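PDB 4AKX: EXOU from Pseudomonas aeruginosa, which is a type III secretion cytotoxin that probably acts as a patatin-like phospholipase and is bound by the chaperone SpcU. Local coordinates for residues 78-84 / 108-114; 258-262 / 321-325; 581-586 / 650-654. One frame throughout, in Å; residues are numbered along the deposited sequence.

Interaction 1: residues 78-84 / 108-114; sequences TSLVLSG and IRSMSGS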
ATOM      1  N   THR B  78      19.955 -29.408  29.231  1.00 82.28           N
ATOM      2  CA  THR B  78      19.039 -30.412  29.685  1.00 83.00           C
ATOM      3  C   THR B  78      18.312 -31.069  28.539  1.00 83.75           C
ATOM      4  O   THR B  78      17.373 -31.831  28.762  1.00 83.97           O
ATOM      5  CB  THR B  78      17.994 -29.824  30.631  1.00 84.01           C
ATOM      6  OG1 THR B  78      17.269 -28.803  29.934  1.00 89.14           O
ATOM      7  CG2 THR B  78      18.655 -29.245  31.905  1.00 81.44           C
ATOM      8  N   SER B  79      18.727 -30.767  27.310  1.00 86.75           N
ATOM      9  CA  SER B  79      17.974 -31.210  26.130  1.00 87.92           C
ATOM     10  C   SER B  79      18.742 -31.347  24.837  1.00 86.91           C
ATOM     11  O   SER B  79      19.623 -30.546  24.523  1.00 84.04           O
ATOM     12  CB  SER B  79      16.712 -30.363  25.903  1.00 89.91           C
ATOM     13  OG  SER B  79      15.580 -30.986  26.497  1.00 94.84           O
ATOM     14  N   LEU B  80      18.344 -32.361  24.072  1.00 90.58           N
ATOM     15  CA  LEU B  80      19.044 -32.793  22.871  1.00 93.69           C
ATOM     16  C   LEU B  80      18.038 -32.931  21.743  1.00 96.76           C
ATOM     17  O   LEU B  80      17.155 -33.802  21.795  1.00100.60           O
ATOM     18  CB  LEU B  80      19.738 -34.138  23.121  1.00 90.62           C
ATOM     19  CG  LEU B  80      20.773 -34.655  22.112  1.00 91.15           C
ATOM     20  CD1 LEU B  80      21.511 -33.543  21.378  1.00 91.97           C
ATOM     21  CD2 LEU B  80      21.758 -35.570  22.815  1.00 90.21           C
ATOM     22  N   VAL B  81      18.154 -32.055  20.743  1.00 95.47           N
ATOM     23  CA  VAL B  81      17.217 -32.033  19.629  1.00 95.76           C
ATOM     24  C   VAL B  81      17.938 -32.530  18.398  1.00 97.32           C
ATOM     25  O   VAL B  81      18.910 -31.927  17.962  1.00 98.91           O
ATOM     26  CB  VAL B  81      16.648 -30.615  19.371  1.00 97.84           C
ATOM     27  CG1 VAL B  81      15.751 -30.599  18.140  1.00 96.02           C
ATOM     28  CG2 VAL B  81      15.877 -30.111  20.584  1.00 98.51           C
ATOM     29  N   LEU B  82      17.443 -33.628  17.834  1.00 99.68           N
ATOM     30  CA  LEU B  82      18.111 -34.315  16.729  1.00102.59           C
ATOM     31  C   LEU B  82      17.285 -34.199  15.464  1.00101.39           C
ATOM     32  O   LEU B  82      16.154 -34.702  15.407  1.00 95.66           O
ATOM     33  CB  LEU B  82      18.293 -35.787  17.080  1.00105.15           C
ATOM     34  CG  LEU B  82      19.683 -36.395  16.948  1.00106.70           C
ATOM     35  CD1 LEU B  82      20.740 -35.327  17.141  1.00108.37           C
ATOM     36  CD2 LEU B  82      19.842 -37.487  17.997  1.00107.10           C
ATOM     37  N   SER B  83      17.834 -33.513  14.466  1.00103.52           N
ATOM     38  CA  SER B  83      17.100 -33.270  13.233  1.00111.10           C
ATOM     39  C   SER B  83      17.376 -34.373  12.206  1.00117.72           C
ATOM     40  O   SER B  83      18.462 -34.949  12.181  1.00122.97           O
ATOM     41  CB  SER B  83      17.456 -31.911  12.669  1.00113.42           C
ATOM     42  OG  SER B  83      18.810 -31.891  12.265  1.00123.83           O
ATOM     43  N   GLY B  84      16.390 -34.673  11.368  1.00120.18           N
ATOM     44  CA  GLY B  84      16.376 -35.941  10.656  1.00128.87           C
ATOM     45  C   GLY B  84      17.097 -35.911   9.329  1.00142.44           C
ATOM     46  O   GLY B  84      18.255 -35.489   9.240  1.00143.51           O
ATOM     47  N   ILE B 108      21.681 -34.371  30.778  1.00 95.79           N
ATOM     48  CA  ILE B 108      20.540 -34.396  29.856  1.00 90.75           C
ATOM     49  C   ILE B 108      19.319 -35.013  30.525  1.00 90.75           C
ATOM     50  O   ILE B 108      19.433 -36.031  31.232  1.00 87.53           O
ATOM     51  CB  ILE B 108      20.880 -35.174  28.567  1.00 86.88           C
ATOM     52  CG1 ILE B 108      22.187 -34.657  27.961  1.00 87.26           C
ATOM     53  CG2 ILE B 108      19.741 -35.106  27.561  1.00 85.07           C
ATOM     54  CD1 ILE B 108      22.028 -33.472  27.032  1.00 87.44           C
ATOM     55  N   ARG B 109      18.164 -34.387  30.310  1.00 92.02           N
ATOM     56  CA  ARG B 109      16.903 -34.925  30.804  1.00 98.45           C
ATOM     57  C   ARG B 109      15.839 -35.152  29.739  1.00 97.06           C
ATOM     58  O   ARG B 109      14.729 -35.568  30.061  1.00 96.10           O
ATOM     59  CB  ARG B 109      16.352 -34.045  31.916  1.00106.44           C
ATOM     60  CG  ARG B 109      16.997 -34.323  33.263  1.00122.20           C
ATOM     61  CD  ARG B 109      16.459 -33.393  34.340  1.00132.09           C
ATOM     62  NE  ARG B 109      17.435 -33.196  35.407  1.00140.81           N
ATOM     63  CZ  ARG B 109      18.567 -32.511  35.261  1.00153.28           C
ATOM     64  NH1 ARG B 109      18.869 -31.963  34.087  1.00150.84           N
ATOM     65  NH2 ARG B 109      19.405 -32.379  36.286  1.00157.89           N
ATOM     66  N   SER B 110      16.181 -34.895  28.474  1.00100.04           N
ATOM     67  CA  SER B 110      15.202 -34.909  27.372  1.00 99.46           C
ATOM     68  C   SER B 110      15.856 -35.154  26.006  1.00 98.25           C
ATOM     69  O   SER B 110      16.950 -34.676  25.749  1.00 98.29           O
ATOM     70  CB  SER B 110      14.425 -33.591  27.337  1.00 99.60           C
ATOM     71  OG  SER B 110      13.150 -33.760  26.738  1.00107.95           O
HETATM   72  N   MSE B 111      15.177 -35.881  25.123  1.00 94.77           N
HETATM   73  CA  MSE B 111      15.694 -36.052  23.783  1.00 95.26           C
HETATM   74  C   MSE B 111      14.618 -35.994  22.764  1.00 95.50           C
HETATM   75  O   MSE B 111      13.550 -36.594  22.943  1.00 98.52           O
HETATM   76  CB  MSE B 111      16.352 -37.389  23.705  1.00105.93           C
HETATM   77  CG  MSE B 111      17.854 -37.196  23.741  1.00119.66           C
HETATM   78 SE   MSE B 111      18.599 -38.892  24.395  1.00135.85          SE
HETATM   79  CE  MSE B 111      19.898 -38.236  25.734  1.00119.25           C
ATOM     80  N   SER B 112      14.905 -35.295  21.663  1.00 91.07           N
ATOM     81  CA  SER B 112      13.890 -34.919  20.694  1.00 90.74           C
ATOM     82  C   SER B 112      14.430 -35.059  19.291  1.00 91.44           C
ATOM     83  O   SER B 112      15.393 -34.397  18.927  1.00 92.67           O
ATOM     84  CB  SER B 112      13.434 -33.471  20.916  1.00 94.34           C
ATOM     85  OG  SER B 112      12.603 -33.337  22.066  1.00 95.88           O
ATOM     86  N   GLY B 113      13.791 -35.897  18.486  1.00 89.83           N
ATOM     87  CA  GLY B 113      14.302 -36.177  17.161  1.00 90.46           C
ATOM     88  C   GLY B 113      13.199 -36.318  16.157  1.00 92.40           C
ATOM     89  O   GLY B 113      12.070 -36.680  16.512  1.00 89.48           O
ATOM     90  N   SER B 114      13.523 -36.013  14.902  1.00 97.65           N
ATOM     91  CA  SER B 114      12.579 -36.140  13.795  1.00109.04           C
ATOM     92  C   SER B 114      13.147 -37.063  12.722  1.00121.32           C
ATOM     93  O   SER B 114      14.354 -37.319  12.706  1.00134.10           O
ATOM     94  CB  SER B 114      12.308 -34.774  13.180  1.00110.34           C
ATOM     95  OG  SER B 114      13.505 -34.219  12.662  1.00114.12           O
TER
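Leu-80 and Leu-82 join Ser-110, Ser-112 and Ser-114 through backbone hydrogen bonds that bind two parallel strands, their axes 8° apart. Leu-80 N donates to Ser-110 O (3.2 Å), and Leu-80 O accepts Ser-112 N (2.7 Å). Two residues on, Leu-82 N donates to Ser-112 O while Leu-82 O takes Ser-114 N at 3.0 Å. Softer CA-H...O contacts fall between these bonds, among them Met-111 CA with Leu-80 O. At the start of the run two donors grip Thr-78 O from opposite faces of its carbonyl plane: Arg-109 N, at 3.1 Å, and the hydroxyl of Ser-79.

Side-chain packing occurs on both faces of the sheet. Leu-80 and selenomethionine Met-111 lie side by side and point the same way, with Leu-80 CB 3.6 Å from Met-111 CG; on the other face Val-81 CG2 makes a looser van der Waals contact, 4.2 Å from Ser-112 CB. The hydroxyl of Ser-110 is hydrogen-bonded to that of Thr-254 on the next strand.

With helix 93-102 between them, the strands form a beta-alpha-beta unit of the patatin-like fold, and Gly-113 leads into a GxSxG turn consistent with a nucleophile elbow.

Interaction 2: residues 258-262 / 321-325; sequences TGTAM and MINVP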
ATOM      1  N   THR B 258       9.191 -36.143  16.692  1.00 95.30           N
ATOM      2  CA  THR B 258       8.299 -35.353  15.842  1.00 99.40           C
ATOM      3  C   THR B 258       8.400 -35.869  14.410  1.00100.75           C
ATOM      4  O   THR B 258       9.381 -36.542  14.063  1.00101.41           O
ATOM      5  CB  THR B 258       8.546 -33.797  15.937  1.00 99.43           C
ATOM      6  OG1 THR B 258       9.923 -33.477  15.711  1.00 98.49           O
ATOM      7  CG2 THR B 258       8.153 -33.256  17.307  1.00 98.98           C
ATOM      8  N   GLY B 259       7.364 -35.603  13.609  1.00 98.80           N
ATOM      9  CA  GLY B 259       7.328 -36.011  12.207  1.00 97.97           C
ATOM     10  C   GLY B 259       6.249 -35.253  11.466  1.00 99.60           C
ATOM     11  O   GLY B 259       5.274 -34.824  12.067  1.00100.91           O
ATOM     12  N   THR B 260       6.408 -35.096  10.155  1.00102.31           N
ATOM     13  CA  THR B 260       5.497 -34.271   9.363  1.00106.48           C
ATOM     14  C   THR B 260       4.876 -35.047   8.197  1.00112.89           C
ATOM     15  O   THR B 260       5.536 -35.268   7.185  1.00121.72           O
ATOM     16  CB  THR B 260       6.226 -33.034   8.798  1.00107.05           C
ATOM     17  OG1 THR B 260       5.407 -32.401   7.806  1.00107.45           O
ATOM     18  CG2 THR B 260       7.565 -33.437   8.169  1.00108.70           C
ATOM     19  N   ALA B 261       3.612 -35.444   8.324  1.00113.09           N
ATOM     20  CA  ALA B 261       2.976 -36.272   7.285  1.00113.15           C
ATOM     21  C   ALA B 261       2.170 -35.429   6.332  1.00113.54           C
ATOM     22  O   ALA B 261       1.335 -34.642   6.765  1.00112.87           O
ATOM     23  CB  ALA B 261       2.096 -37.352   7.905  1.00112.59           C
HETATM   24  N   MSE B 262       2.425 -35.597   5.033  1.00116.85           N
HETATM   25  CA  MSE B 262       1.549 -35.057   3.986  1.00120.57           C
HETATM   26  C   MSE B 262       0.214 -35.743   4.047  1.00119.80           C
HETATM   27  O   MSE B 262       0.148 -36.960   4.016  1.00120.56           O
HETATM   28  CB  MSE B 262       2.132 -35.334   2.598  1.00125.31           C
HETATM   29  CG  MSE B 262       3.479 -34.652   2.383  1.00131.90           C
HETATM   30 SE   MSE B 262       3.272 -32.833   1.618  1.00146.65          SE
HETATM   31  CE  MSE B 262       2.445 -33.223  -0.130  1.00145.22           C
HETATM   32  N   MSE B 321      11.082 -29.899   2.554  1.00186.35           N
HETATM   33  CA  MSE B 321       9.851 -30.234   3.289  1.00178.79           C
HETATM   34  C   MSE B 321      10.024 -31.321   4.329  1.00175.54           C
HETATM   35  O   MSE B 321       9.324 -31.321   5.349  1.00166.57           O
HETATM   36  CB  MSE B 321       8.740 -30.600   2.306  1.00184.44           C
HETATM   37  CG  MSE B 321       8.686 -32.100   2.028  1.00192.09           C
HETATM   38 SE   MSE B 321       6.939 -32.836   2.576  1.00206.38          SE
HETATM   39  CE  MSE B 321       6.762 -32.076   4.390  1.00186.26           C
ATOM     40  N   ILE B 322      10.940 -32.263   4.079  1.00176.29           N
ATOM     41  CA  ILE B 322      11.211 -33.359   5.029  1.00166.66           C
ATOM     42  C   ILE B 322      11.562 -32.807   6.411  1.00158.25           C
ATOM     43  O   ILE B 322      11.427 -33.495   7.432  1.00161.57           O
ATOM     44  CB  ILE B 322      12.319 -34.335   4.528  1.00165.03           C
ATOM     45  CG1 ILE B 322      12.480 -35.512   5.513  1.00161.39           C
ATOM     46  CG2 ILE B 322      13.635 -33.599   4.278  1.00162.67           C
ATOM     47  CD1 ILE B 322      13.579 -36.500   5.169  1.00161.05           C
ATOM     48  N   ASN B 323      11.990 -31.551   6.435  1.00145.52           N
ATOM     49  CA  ASN B 323      12.260 -30.876   7.679  1.00139.31           C
ATOM     50  C   ASN B 323      10.998 -30.526   8.452  1.00133.65           C
ATOM     51  O   ASN B 323      10.105 -29.838   7.946  1.00135.85           O
ATOM     52  CB  ASN B 323      13.105 -29.625   7.446  1.00142.20           C
ATOM     53  CG  ASN B 323      14.592 -29.899   7.566  1.00144.85           C
ATOM     54  OD1 ASN B 323      15.021 -31.059   7.603  1.00142.80           O
ATOM     55  ND2 ASN B 323      15.389 -28.830   7.639  1.00144.46           N
ATOM     56  N   VAL B 324      10.916 -31.064   9.666  1.00124.20           N
ATOM     57  CA  VAL B 324      10.127 -30.466  10.724  1.00114.47           C
ATOM     58  C   VAL B 324      10.899 -29.219  11.142  1.00107.94           C
ATOM     59  O   VAL B 324      12.012 -29.327  11.656  1.00108.68           O
ATOM     60  CB  VAL B 324      10.036 -31.417  11.940  1.00113.60           C
ATOM     61  CG1 VAL B 324       9.037 -30.908  12.963  1.00108.29           C
ATOM     62  CG2 VAL B 324       9.673 -32.825  11.494  1.00119.93           C
ATOM     63  N   PRO B 325      10.335 -28.029  10.894  1.00103.31           N
ATOM     64  CA  PRO B 325      11.042 -26.798  11.296  1.00102.69           C
ATOM     65  C   PRO B 325      11.567 -26.877  12.748  1.00101.15           C
ATOM     66  O   PRO B 325      10.829 -27.268  13.660  1.00100.65           O
ATOM     67  CB  PRO B 325       9.963 -25.722  11.170  1.00101.53           C
ATOM     68  CG  PRO B 325       8.973 -26.284  10.203  1.00101.87           C
ATOM     69  CD  PRO B 325       8.972 -27.764  10.409  1.00 99.94           C
TER
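Met-321 and Thr-260 meet where a loop packs against one side of strand 254-263, and the selenomethionine side chain can be followed outward atom by atom. CB leaves the loop without pointing at the strand, and neither it nor CG comes close to segment 258-262; bends at chi2 (119°) and chi3 (-49°) then swing the end of the chain inward. SE is the first atom to make close contact, lying 3.8 Å from Met-262 SE, with Met-262 CG on nearly the same footing, so that two selenium atoms face each other as the side chains cross at a slant. From there the terminal methyl turns back along the strand: Met-321 CE sits 3.7 Å from Thr-260 OG1 and 4.1 Å from Thr-260 CG2.

The strand belongs to the mixed sheet of the patatin-like domain and has strand 110-114 as its parallel neighbour. The loop segment follows closely on an Asp-Gly-Gly sequence of the kind that carries the dyad aspartate in patatin relatives. Ile-322 directs its side chain away from segment 258-262 and touches residues of the probable nucleophile elbow.

Farther along, Val-324 takes over from Met-321. Its two methyls are spread along the strand: Val-324 CG1 approaches Thr-258 OG1 at 3.9 Å, while Val-324 CG2 meets both Thr-260 CG2 and Gly-259 CA, each 4.0 Å away. Thr-260 CG2 also lies 3.9 Å from Ile-322 O, a van der Waals contact with the loop backbone. Val-324 also packs on Leu-269 of strand 266-273 and on Met-329, whereas Thr-258 O is hydrogen-bonded to the hydroxyl of Ser-289.

Interaction 3: residues 581-586 / 650-654; sequences NIRKEV and MAKAW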
ATOM      1  N   ASN B 581      -2.704 -24.414  19.562  1.00 64.30           N
ATOM      2  CA  ASN B 581      -3.340 -25.548  18.895  1.00 67.57           C
ATOM      3  C   ASN B 581      -3.823 -25.206  17.502  1.00 65.37           C
ATOM      4  O   ASN B 581      -3.551 -25.917  16.542  1.00 71.32           O
ATOM      5  CB  ASN B 581      -4.478 -26.097  19.731  1.00 69.41           C
ATOM      6  CG  ASN B 581      -3.979 -26.967  20.871  1.00 80.29           C
ATOM      7  OD1 ASN B 581      -2.846 -27.465  20.835  1.00 84.24           O
ATOM      8  ND2 ASN B 581      -4.819 -27.159  21.890  1.00 78.67           N
ATOM      9  N   ILE B 582      -4.466 -24.071  17.383  1.00 57.32           N
ATOM     10  CA  ILE B 582      -4.853 -23.595  16.105  1.00 59.87           C
ATOM     11  C   ILE B 582      -3.664 -23.303  15.194  1.00 67.05           C
ATOM     12  O   ILE B 582      -3.711 -23.605  13.979  1.00 69.17           O
ATOM     13  CB  ILE B 582      -5.699 -22.342  16.231  1.00 56.28           C
ATOM     14  CG1 ILE B 582      -6.989 -22.688  16.976  1.00 55.68           C
ATOM     15  CG2 ILE B 582      -5.973 -21.752  14.856  1.00 52.07           C
ATOM     16  CD1 ILE B 582      -7.721 -21.471  17.484  1.00 52.02           C
ATOM     17  N   ARG B 583      -2.603 -22.700  15.728  1.00 63.53           N
ATOM     18  CA  ARG B 583      -1.494 -22.438  14.831  1.00 63.87           C
ATOM     19  C   ARG B 583      -1.080 -23.772  14.232  1.00 68.36           C
ATOM     20  O   ARG B 583      -0.985 -23.909  13.024  1.00 76.36           O
ATOM     21  CB  ARG B 583      -0.324 -21.754  15.505  1.00 61.98           C
ATOM     22  CG  ARG B 583       0.835 -21.537  14.547  1.00 63.98           C
ATOM     23  CD  ARG B 583       2.116 -21.219  15.290  1.00 66.63           C
ATOM     24  NE  ARG B 583       2.508 -22.271  16.217  1.00 72.44           N
ATOM     25  CZ  ARG B 583       3.182 -23.361  15.858  1.00 85.53           C
ATOM     26  NH1 ARG B 583       3.500 -23.556  14.583  1.00 87.39           N
ATOM     27  NH2 ARG B 583       3.553 -24.255  16.771  1.00 91.32           N
ATOM     28  N   LYS B 584      -0.942 -24.780  15.077  1.00 68.50           N
ATOM     29  CA  LYS B 584      -0.427 -26.052  14.631  1.00 71.17           C
ATOM     30  C   LYS B 584      -1.335 -26.747  13.662  1.00 72.79           C
ATOM     31  O   LYS B 584      -0.865 -27.532  12.887  1.00 78.20           O
ATOM     32  CB  LYS B 584      -0.147 -26.973  15.804  1.00 74.28           C
ATOM     33  CG  LYS B 584       1.101 -26.602  16.572  1.00 75.58           C
ATOM     34  CD  LYS B 584       1.538 -27.744  17.457  1.00 86.97           C
ATOM     35  CE  LYS B 584       1.475 -27.335  18.920  1.00 93.24           C
ATOM     36  NZ  LYS B 584       0.649 -28.270  19.756  1.00 97.98           N
ATOM     37  N   GLU B 585      -2.633 -26.473  13.679  1.00 71.53           N
ATOM     38  CA  GLU B 585      -3.509 -27.276  12.834  1.00 78.57           C
ATOM     39  C   GLU B 585      -4.366 -26.583  11.792  1.00 77.58           C
ATOM     40  O   GLU B 585      -4.946 -27.231  10.943  1.00 92.81           O
ATOM     41  CB  GLU B 585      -4.316 -28.283  13.643  1.00 82.62           C
ATOM     42  CG  GLU B 585      -5.543 -27.729  14.333  1.00 84.94           C
ATOM     43  CD  GLU B 585      -6.314 -28.820  15.076  1.00 99.62           C
ATOM     44  OE1 GLU B 585      -7.181 -29.458  14.427  1.00116.97           O
ATOM     45  OE2 GLU B 585      -6.052 -29.064  16.294  1.00 97.55           O
ATOM     46  N   VAL B 586      -4.434 -25.277  11.824  1.00 74.18           N
ATOM     47  CA  VAL B 586      -5.115 -24.577  10.748  1.00 75.10           C
ATOM     48  C   VAL B 586      -4.093 -23.852   9.874  1.00 79.74           C
ATOM     49  O   VAL B 586      -4.137 -23.956   8.643  1.00 90.79           O
ATOM     50  CB  VAL B 586      -6.155 -23.577  11.274  1.00 68.12           C
ATOM     51  CG1 VAL B 586      -6.819 -22.862  10.113  1.00 63.96           C
ATOM     52  CG2 VAL B 586      -7.184 -24.290  12.135  1.00 71.97           C
HETATM   53  N   MSE B 650     -11.830 -26.051   8.226  1.00103.78           N
HETATM   54  CA  MSE B 650     -11.011 -26.211   9.429  1.00101.41           C
HETATM   55  C   MSE B 650     -11.170 -25.036  10.386  1.00 92.51           C
HETATM   56  O   MSE B 650     -11.457 -25.216  11.577  1.00 90.20           O
HETATM   57  CB  MSE B 650      -9.555 -26.409   8.978  1.00106.73           C
HETATM   58  CG  MSE B 650      -9.011 -27.829   9.172  1.00117.08           C
HETATM   59 SE   MSE B 650      -9.514 -28.425  10.988  1.00161.00          SE
HETATM   60  CE  MSE B 650     -10.863 -29.799  10.475  1.00162.37           C
ATOM     61  N   ALA B 651     -10.999 -23.820   9.879  1.00 86.68           N
ATOM     62  CA  ALA B 651     -11.153 -22.644  10.723  1.00 81.04           C
ATOM     63  C   ALA B 651     -12.596 -22.531  11.230  1.00 84.88           C
ATOM     64  O   ALA B 651     -12.829 -22.434  12.427  1.00 86.19           O
ATOM     65  CB  ALA B 651     -10.710 -21.379  10.002  1.00 68.27           C
ATOM     66  N   LYS B 652     -13.566 -22.597  10.329  1.00 87.93           N
ATOM     67  CA  LYS B 652     -14.958 -22.532  10.758  1.00 92.40           C
ATOM     68  C   LYS B 652     -15.179 -23.463  11.956  1.00 97.18           C
ATOM     69  O   LYS B 652     -15.773 -23.079  12.970  1.00 98.88           O
ATOM     70  CB  LYS B 652     -15.904 -22.863   9.601  1.00 93.20           C
ATOM     71  CG  LYS B 652     -16.084 -21.712   8.627  1.00 89.42           C
ATOM     72  CD  LYS B 652     -16.809 -22.153   7.369  1.00 96.72           C
ATOM     73  CE  LYS B 652     -17.226 -20.972   6.507  1.00 96.14           C
ATOM     74  NZ  LYS B 652     -18.336 -21.326   5.573  1.00107.13           N
ATOM     75  N   ALA B 653     -14.627 -24.659  11.870  1.00101.37           N
ATOM     76  CA  ALA B 653     -14.813 -25.642  12.919  1.00109.01           C
ATOM     77  C   ALA B 653     -14.266 -25.168  14.274  1.00102.09           C
ATOM     78  O   ALA B 653     -14.879 -25.401  15.316  1.00103.17           O
ATOM     79  CB  ALA B 653     -14.190 -26.968  12.511  1.00116.96           C
ATOM     80  N   TRP B 654     -13.110 -24.518  14.255  1.00 93.75           N
ATOM     81  CA  TRP B 654     -12.525 -24.008  15.486  1.00 89.62           C
ATOM     82  C   TRP B 654     -13.325 -22.882  16.059  1.00 89.66           C
ATOM     83  O   TRP B 654     -13.459 -22.761  17.263  1.00 95.28           O
ATOM     84  CB  TRP B 654     -11.060 -23.615  15.284  1.00 83.31           C
ATOM     85  CG  TRP B 654     -10.153 -24.739  15.682  1.00 83.13           C
ATOM     86  CD1 TRP B 654      -9.656 -25.762  14.880  1.00 83.84           C
ATOM     87  CD2 TRP B 654      -9.708 -25.055  17.032  1.00 84.71           C
ATOM     88  NE1 TRP B 654      -8.927 -26.654  15.628  1.00 85.29           N
ATOM     89  CE2 TRP B 654      -8.932 -26.291  16.933  1.00 87.98           C
ATOM     90  CE3 TRP B 654      -9.868 -24.456  18.275  1.00 83.37           C
ATOM     91  CZ2 TRP B 654      -8.334 -26.876  18.046  1.00 88.71           C
ATOM     92  CZ3 TRP B 654      -9.257 -25.046  19.386  1.00 84.50           C
ATOM     93  CH2 TRP B 654      -8.508 -26.232  19.272  1.00 85.48           C
TER
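Ile-582 swings CG1 anti to its carbonyl carbon, carrying that methylene over one face of the Trp-654 indole; Glu-585 holds CG between its backbone N and carbonyl carbon (chi1 80°) and then runs extended, which delivers its carboxylate to the ring's edge. The two approaches differ in kind. Ile-582 CG1 makes a CH-pi contact, 3.8 Å from the centroid of the Trp-654 six-membered ring, and Ile-582 CD1 trails toward Trp-654 CE3. Glu-585 instead places OE1 in the ring plane, 3.5 Å from Trp-654 NE1, with carboxylate and indole planes turned 75° apart. Asn-581 and Val-586 approach the ring obliquely, Asn-581 CB lying 4.1 Å from Trp-654 CH2 and Val-586 CG2 coming within 4.0 Å of Trp-654 CD1.

The indole is thus a knob in a hole formed by these four residues. One turn back along its own helix, Ala-651 CB packs against Val-586 CG1 at 4.2 Å. Within the other helix, Ile-582 O accepts from both Glu-585 N and Val-586 N.

Segments 581-586 and 650-654 run roughly antiparallel, 156° between their directions, within the C-terminal helical region. Ile-582 also packs on Ile-620 and Leu-624 of helix 617-630 and on Leu-611 of helix 598-613, while Arg-583 salt-bridges to Glu-328 in the phospholipase region.

From the N terminus, interaction 1 closes first, a short loop that returns the chain through helix 93-102 to the neighbouring strand. Interaction 2 opens later, on strand 254-263, and closes a longer loop through strand 266-273 and helix 282-288. Interaction 3 comes last, bringing helix 646-656 back to helix 561-591 across two intervening helices. The three loops follow in series, neither nested nor crossing. Interactions 1 and 2 share one sheet and touch directly: Gly-113 O lies 2.9 Å from Thr-258 N, and Ser-114 packs on Val-324. Interaction 3 stands apart in the C-terminal region, its nearest atoms about 8 Å from interaction 2.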